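Long-range contacts in dehydrogenase (Chromobacterium violaceum, PDB 3Q2I), which probably oxidises the sugar of UDP-GlcNAcA with bound NAD as coenzyme, an early step toward 2,3-diacetamido-2,3-dideoxy-D-mannuronic acid: residues T10-R15 / D75-I80; G179-D184 / I220-T225. All blocks are in the same frame, centred on the assembly; numbering follows the deposited sequence.

Contact 1 of 2, residues T10-R15 / D75-I80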
loop_
_atom_site.group_PDB
_atom_site.type_symbol
_atom_site.label_atom_id
_atom_site.label_comp_id
_atom_site.label_asym_id
_atom_site.label_seq_id
_atom_site.Cartn_x
_atom_site.Cartn_y
_atom_site.Cartn_z
ATOM N N THR A 10 -28.785 -7.925 50.033
ATOM C CA THR A 10 -28.341 -8.340 51.375
ATOM C C THR A 10 -29.106 -9.531 51.941
ATOM O O THR A 10 -28.502 -10.488 52.435
ATOM C CB THR A 10 -28.324 -7.175 52.408
ATOM O OG1 THR A 10 -29.363 -6.234 52.102
ATOM C CG2 THR A 10 -26.993 -6.430 52.376
ATOM N N ASP A 11 -30.430 -9.485 51.863
ATOM C CA ASP A 11 -31.216 -10.329 52.764
ATOM C C ASP A 11 -32.045 -11.327 51.982
ATOM O O ASP A 11 -33.090 -11.797 52.441
ATOM C CB ASP A 11 -32.109 -9.497 53.690
ATOM C CG ASP A 11 -31.310 -8.722 54.719
ATOM O OD1 ASP A 11 -30.424 -9.318 55.371
ATOM O OD2 ASP A 11 -31.551 -7.506 54.846
ATOM N N ARG A 12 -31.562 -11.663 50.792
ATOM C CA ARG A 12 -32.189 -12.712 50.009
ATOM C C ARG A 12 -31.086 -13.375 49.185
ATOM O O ARG A 12 -29.935 -12.936 49.173
ATOM C CB ARG A 12 -33.290 -12.134 49.114
ATOM C CG ARG A 12 -32.877 -10.895 48.322
ATOM C CD ARG A 12 -33.933 -10.564 47.280
ATOM N NE ARG A 12 -33.587 -9.428 46.436
ATOM C CZ ARG A 12 -32.901 -9.535 45.295
ATOM N NH1 ARG A 12 -32.437 -10.715 44.892
ATOM N NH2 ARG A 12 -32.663 -8.451 44.576
ATOM N N LYS A 13 -31.417 -14.472 48.525
ATOM C CA LYS A 13 -30.476 -15.008 47.549
ATOM C C LYS A 13 -30.455 -14.075 46.330
ATOM O O LYS A 13 -31.445 -13.407 46.018
ATOM C CB LYS A 13 -30.902 -16.423 47.168
ATOM C CG LYS A 13 -30.761 -17.432 48.314
ATOM C CD LYS A 13 -31.585 -18.671 48.034
ATOM C CE LYS A 13 -31.454 -19.699 49.159
ATOM N NZ LYS A 13 -32.200 -20.949 48.825
ATOM N N ILE A 14 -29.309 -14.022 45.650
ATOM C CA ILE A 14 -29.268 -13.457 44.289
ATOM C C ILE A 14 -30.064 -14.297 43.282
ATOM O O ILE A 14 -29.979 -15.529 43.281
ATOM C CB ILE A 14 -27.810 -13.375 43.773
ATOM C CG1 ILE A 14 -26.872 -12.854 44.873
ATOM C CG2 ILE A 14 -27.758 -12.539 42.479
ATOM C CD1 ILE A 14 -27.256 -11.444 45.379
ATOM N N ARG A 15 -30.821 -13.626 42.425
ATOM C CA ARG A 15 -31.692 -14.287 41.488
ATOM C C ARG A 15 -31.067 -14.285 40.090
ATOM O O ARG A 15 -30.615 -13.225 39.642
ATOM C CB ARG A 15 -33.059 -13.623 41.507
ATOM C CG ARG A 15 -33.650 -13.737 42.926
ATOM C CD ARG A 15 -34.973 -13.040 43.032
ATOM N NE ARG A 15 -34.861 -11.590 43.151
ATOM C CZ ARG A 15 -35.883 -10.810 43.494
ATOM N NH1 ARG A 15 -37.063 -11.358 43.748
ATOM N NH2 ARG A 15 -35.735 -9.493 43.585
ATOM N N ASP A 75 -37.831 -11.401 37.743
ATOM C CA ASP A 75 -37.185 -10.389 38.571
ATOM C C ASP A 75 -35.790 -10.872 38.935
ATOM O O ASP A 75 -35.291 -10.717 40.048
ATOM C CB ASP A 75 -38.067 -9.999 39.768
ATOM C CG ASP A 75 -38.305 -11.145 40.725
ATOM O OD1 ASP A 75 -38.022 -12.315 40.398
ATOM O OD2 ASP A 75 -38.756 -10.861 41.857
ATOM N N ALA A 76 -35.136 -11.513 37.967
ATOM C CA ALA A 76 -33.756 -11.923 38.204
ATOM C C ALA A 76 -32.911 -10.674 38.382
ATOM O O ALA A 76 -33.255 -9.624 37.838
ATOM C CB ALA A 76 -33.231 -12.753 37.005
ATOM N N ASP A 77 -31.826 -10.800 39.139
ATOM C CA ASP A 77 -30.807 -9.753 39.253
ATOM C C ASP A 77 -29.906 -9.798 37.995
ATOM O O ASP A 77 -29.523 -8.755 37.473
ATOM C CB ASP A 77 -29.953 -10.014 40.490
ATOM C CG ASP A 77 -30.752 -9.873 41.785
ATOM O OD1 ASP A 77 -31.356 -8.806 41.947
ATOM O OD2 ASP A 77 -30.824 -10.842 42.554
ATOM N N ILE A 78 -29.542 -11.008 37.597
ATOM C CA ILE A 78 -28.614 -11.260 36.476
ATOM C C ILE A 78 -29.230 -12.213 35.451
ATOM O O ILE A 78 -29.886 -13.194 35.812
ATOM C CB ILE A 78 -27.366 -11.924 37.019
ATOM C CG1 ILE A 78 -26.690 -10.903 37.925
ATOM C CG2 ILE A 78 -26.475 -12.498 35.834
ATOM C CD1 ILE A 78 -25.542 -11.428 38.738
ATOM N N VAL A 79 -29.023 -11.936 34.164
ATOM C CA VAL A 79 -29.519 -12.775 33.070
ATOM C C VAL A 79 -28.272 -13.386 32.449
ATOM O O VAL A 79 -27.322 -12.654 32.132
ATOM C CB VAL A 79 -30.301 -12.006 31.983
ATOM C CG1 VAL A 79 -30.730 -12.951 30.837
ATOM C CG2 VAL A 79 -31.593 -11.405 32.568
ATOM N N ILE A 80 -28.236 -14.706 32.353
ATOM C CA ILE A 80 -27.035 -15.439 31.944
ATOM C C ILE A 80 -27.251 -15.804 30.473
ATOM O O ILE A 80 -28.331 -16.290 30.089
ATOM C CB ILE A 80 -26.924 -16.758 32.712
ATOM C CG1 ILE A 80 -26.814 -16.494 34.229
ATOM C CG2 ILE A 80 -25.752 -17.554 32.222
ATOM C CD1 ILE A 80 -27.429 -17.635 35.076
#
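Asp77, just before strand 78-81, reaches to the chain at the start of strand 14-19, where Arg12 and Arg15 meet it. Its CB lies 3.4 Å from Arg15 O. CG leaves beside the backbone N (chi1 -66°), which turns the two carboxylate oxygens toward the NH1/NH2 edge of Arg12. OD1 takes Arg12 NH2 at 3.0 Å. OD2 takes Arg12 NH1 at 2.8 Å, a nearly straight bond. Both oxygens use their syn lone pairs, and the guanidinium and carboxylate planes are only 12° apart. This is a two-pronged, end-on salt bridge that fixes the rotation of both groups. OD2 also accepts from Arg15 N at 2.8 Å, on its anti side. Ile14 CG2 packs against the same oxygen.

Arg15 bends at chi3 and puts NH1 2.6 Å from Asp75 OD2, a second salt bridge. Its NH2 lies over the centre of the Arg12 guanidinium; the acids Asp77 and Asp75 probably offset the closeness of the two positive charges. Arg15 O accepts from Asp77 N at 2.8 Å, from above the carbonyl plane, and from Ile78 N. The Ile78 bond opens the pairing of parallel strands 14-19 and 78-81, neighbours at the centre of the Rossmann fold.

Contact 2 of 2, residues G179-D184 / I220-T225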
loop_
_atom_site.group_PDB
_atom_site.type_symbol
_atom_site.label_atom_id
_atom_site.label_comp_id
_atom_site.label_asym_id
_atom_site.label_seq_id
_atom_site.Cartn_x
_atom_site.Cartn_y
_atom_site.Cartn_z
ATOM N N GLY A 179 -19.311 -23.256 13.672
ATOM C CA GLY A 179 -18.425 -23.218 12.510
ATOM C C GLY A 179 -18.693 -22.071 11.565
ATOM O O GLY A 179 -18.197 -22.073 10.440
ATOM N N THR A 180 -19.467 -21.075 11.983
ATOM C CA THR A 180 -19.873 -19.939 11.155
ATOM C C THR A 180 -19.202 -18.670 11.678
ATOM O O THR A 180 -18.908 -18.539 12.888
ATOM C CB THR A 180 -21.421 -19.644 11.168
ATOM O OG1 THR A 180 -21.856 -19.238 12.489
ATOM C CG2 THR A 180 -22.204 -20.851 10.718
ATOM N N TRP A 181 -18.844 -17.741 10.777
ATOM C CA TRP A 181 -18.226 -16.505 11.286
ATOM C C TRP A 181 -19.223 -15.733 12.180
ATOM O O TRP A 181 -18.840 -15.091 13.172
ATOM C CB TRP A 181 -17.775 -15.549 10.159
ATOM C CG TRP A 181 -16.726 -16.079 9.263
ATOM C CD1 TRP A 181 -16.844 -16.365 7.914
ATOM C CD2 TRP A 181 -15.371 -16.400 9.614
ATOM N NE1 TRP A 181 -15.641 -16.884 7.450
ATOM C CE2 TRP A 181 -14.717 -16.846 8.445
ATOM C CE3 TRP A 181 -14.636 -16.315 10.785
ATOM C CZ2 TRP A 181 -13.378 -17.245 8.444
ATOM C CZ3 TRP A 181 -13.319 -16.689 10.781
ATOM C CH2 TRP A 181 -12.721 -17.196 9.635
ATOM N N GLU A 182 -20.478 -15.720 11.739
ATOM C CA GLU A 182 -21.442 -14.777 12.338
ATOM C C GLU A 182 -21.734 -15.226 13.768
ATOM O O GLU A 182 -21.891 -14.377 14.665
ATOM C CB GLU A 182 -22.745 -14.738 11.550
ATOM C CG GLU A 182 -23.793 -13.785 12.153
ATOM C CD GLU A 182 -25.023 -13.562 11.250
ATOM O OE1 GLU A 182 -25.748 -12.591 11.570
ATOM O OE2 GLU A 182 -25.201 -14.290 10.245
ATOM N N PHE A 183 -21.841 -16.545 13.963
ATOM C CA PHE A 183 -22.284 -17.044 15.282
ATOM C C PHE A 183 -21.236 -17.696 16.155
ATOM O O PHE A 183 -21.428 -17.861 17.378
ATOM C CB PHE A 183 -23.526 -17.938 15.162
ATOM C CG PHE A 183 -24.698 -17.219 14.563
ATOM C CD1 PHE A 183 -25.391 -16.245 15.279
ATOM C CD2 PHE A 183 -25.033 -17.425 13.233
ATOM C CE1 PHE A 183 -26.455 -15.528 14.709
ATOM C CE2 PHE A 183 -26.072 -16.692 12.653
ATOM C CZ PHE A 183 -26.793 -15.740 13.379
ATOM N N ASP A 184 -20.107 -18.101 15.565
ATOM C CA ASP A 184 -19.116 -18.879 16.267
ATOM C C ASP A 184 -17.690 -18.314 16.225
ATOM O O ASP A 184 -17.044 -18.108 17.261
ATOM C CB ASP A 184 -19.163 -20.333 15.717
ATOM C CG ASP A 184 -18.615 -21.382 16.678
ATOM O OD1 ASP A 184 -18.270 -21.051 17.826
ATOM O OD2 ASP A 184 -18.467 -22.558 16.238
ATOM N N ILE A 220 -16.483 -26.329 7.108
ATOM C CA ILE A 220 -16.968 -25.199 7.881
ATOM C C ILE A 220 -16.358 -23.967 7.201
ATOM O O ILE A 220 -15.443 -24.128 6.432
ATOM C CB ILE A 220 -16.469 -25.226 9.326
ATOM C CG1 ILE A 220 -14.931 -25.325 9.389
ATOM C CG2 ILE A 220 -17.075 -26.420 10.074
ATOM C CD1 ILE A 220 -14.394 -25.485 10.793
ATOM N N GLU A 221 -16.854 -22.798 7.532
ATOM C CA GLU A 221 -16.292 -21.611 6.875
ATOM C C GLU A 221 -15.227 -20.926 7.725
ATOM O O GLU A 221 -14.396 -20.233 7.157
ATOM C CB GLU A 221 -17.415 -20.681 6.467
ATOM C CG GLU A 221 -17.917 -19.932 7.673
ATOM C CD GLU A 221 -18.919 -18.875 7.276
ATOM O OE1 GLU A 221 -19.791 -18.576 8.133
ATOM O OE2 GLU A 221 -18.795 -18.361 6.115
ATOM N N VAL A 222 -15.184 -21.193 9.033
ATOM C CA VAL A 222 -14.147 -20.682 9.922
ATOM C C VAL A 222 -12.859 -21.520 9.938
ATOM O O VAL A 222 -12.806 -22.622 9.370
ATOM C CB VAL A 222 -14.669 -20.536 11.393
ATOM C CG1 VAL A 222 -15.938 -19.645 11.415
ATOM C CG2 VAL A 222 -14.905 -21.936 12.011
ATOM N N GLU A 223 -11.770 -20.996 10.490
ATOM C CA GLU A 223 -10.512 -21.724 10.519
ATOM C C GLU A 223 -10.532 -22.923 11.435
ATOM O O GLU A 223 -11.088 -22.846 12.553
ATOM C CB GLU A 223 -9.315 -20.797 10.813
ATOM C CG GLU A 223 -9.102 -20.397 12.310
ATOM C CD GLU A 223 -10.066 -19.399 12.910
ATOM O OE1 GLU A 223 -10.918 -18.822 12.211
ATOM O OE2 GLU A 223 -9.983 -19.134 14.143
ATOM N N ASP A 224 -9.926 -24.009 10.970
ATOM C CA ASP A 224 -9.556 -25.097 11.853
ATOM C C ASP A 224 -8.123 -25.090 12.315
ATOM O O ASP A 224 -7.733 -25.907 13.169
ATOM C CB ASP A 224 -9.985 -26.487 11.291
ATOM C CG ASP A 224 -9.347 -26.794 9.937
ATOM O OD1 ASP A 224 -8.233 -26.278 9.645
ATOM O OD2 ASP A 224 -9.970 -27.580 9.193
ATOM N N THR A 225 -7.318 -24.160 11.750
ATOM C CA THR A 225 -5.870 -24.142 11.963
ATOM C C THR A 225 -5.398 -22.691 11.840
ATOM O O THR A 225 -5.867 -21.979 10.978
ATOM C CB THR A 225 -5.161 -24.979 10.857
ATOM O OG1 THR A 225 -5.657 -26.336 10.917
ATOM C CG2 THR A 225 -3.635 -25.002 11.023
HETATM O O HOH W 1 -16.234 -17.884 4.695
HETATM O O HOH W 2 -21.502 -16.490 9.044
#
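The two loops meet at Gly179, whose O accepts from Glu221 N at 3.3 Å and, weakly, from Val222 N, while its positive phi of 83° suits glycine. Glu221 then reaches along the other loop. Its CG sits between the backbone N and the carbonyl carbon (chi1 77°), and the extended chain beyond brings OE1 2.9 Å from Trp181 N. That donor comes from above the carboxylate plane. Two waters complete the grip. One joins OE1 to Glu182 N. The other joins OE2 to Trp181 NE1 and lies in the plane of the indole.

The Trp181 ring rests on the second loop. Val222 CG1 packs over one face, 3.9 Å from the centroid of the six-membered ring, a CH-pi contact. Glu221 CG makes a second, off-centre one to the five-membered ring. Tyr339 of the same chain and Tyr354 of a second subunit each meet the indole edge-to-face. Asp184 accepts from Gly179 N through OD2 and bonds through OD1 to Asn190, which lines the UDP-sugar pocket. The first loop runs between helices 169-173 and 187-191; the second leads from strand 206-214 into strand 225-232, with helix 325-344 alongside through Tyr339.

Contact 1 closes before contact 2 opens along the chain. Their centres are 35 Å apart and their nearest atoms about 14 Å apart, so they do not touch. They share no sheet. Contact 1 belongs to the six-stranded parallel sheet of the NAD-binding domain. Contact 2 belongs to the C-terminal alpha/beta domain and includes the end of the loop between two neighbouring strands of its mixed eight-stranded sheet. Contact 1 touches no other subunit, whereas contact 2 lies at a subunit interface. Contact 1 thus joins two central strands of the coenzyme-binding domain, and contact 2 joins two loops of the C-terminal domain near the sugar pocket.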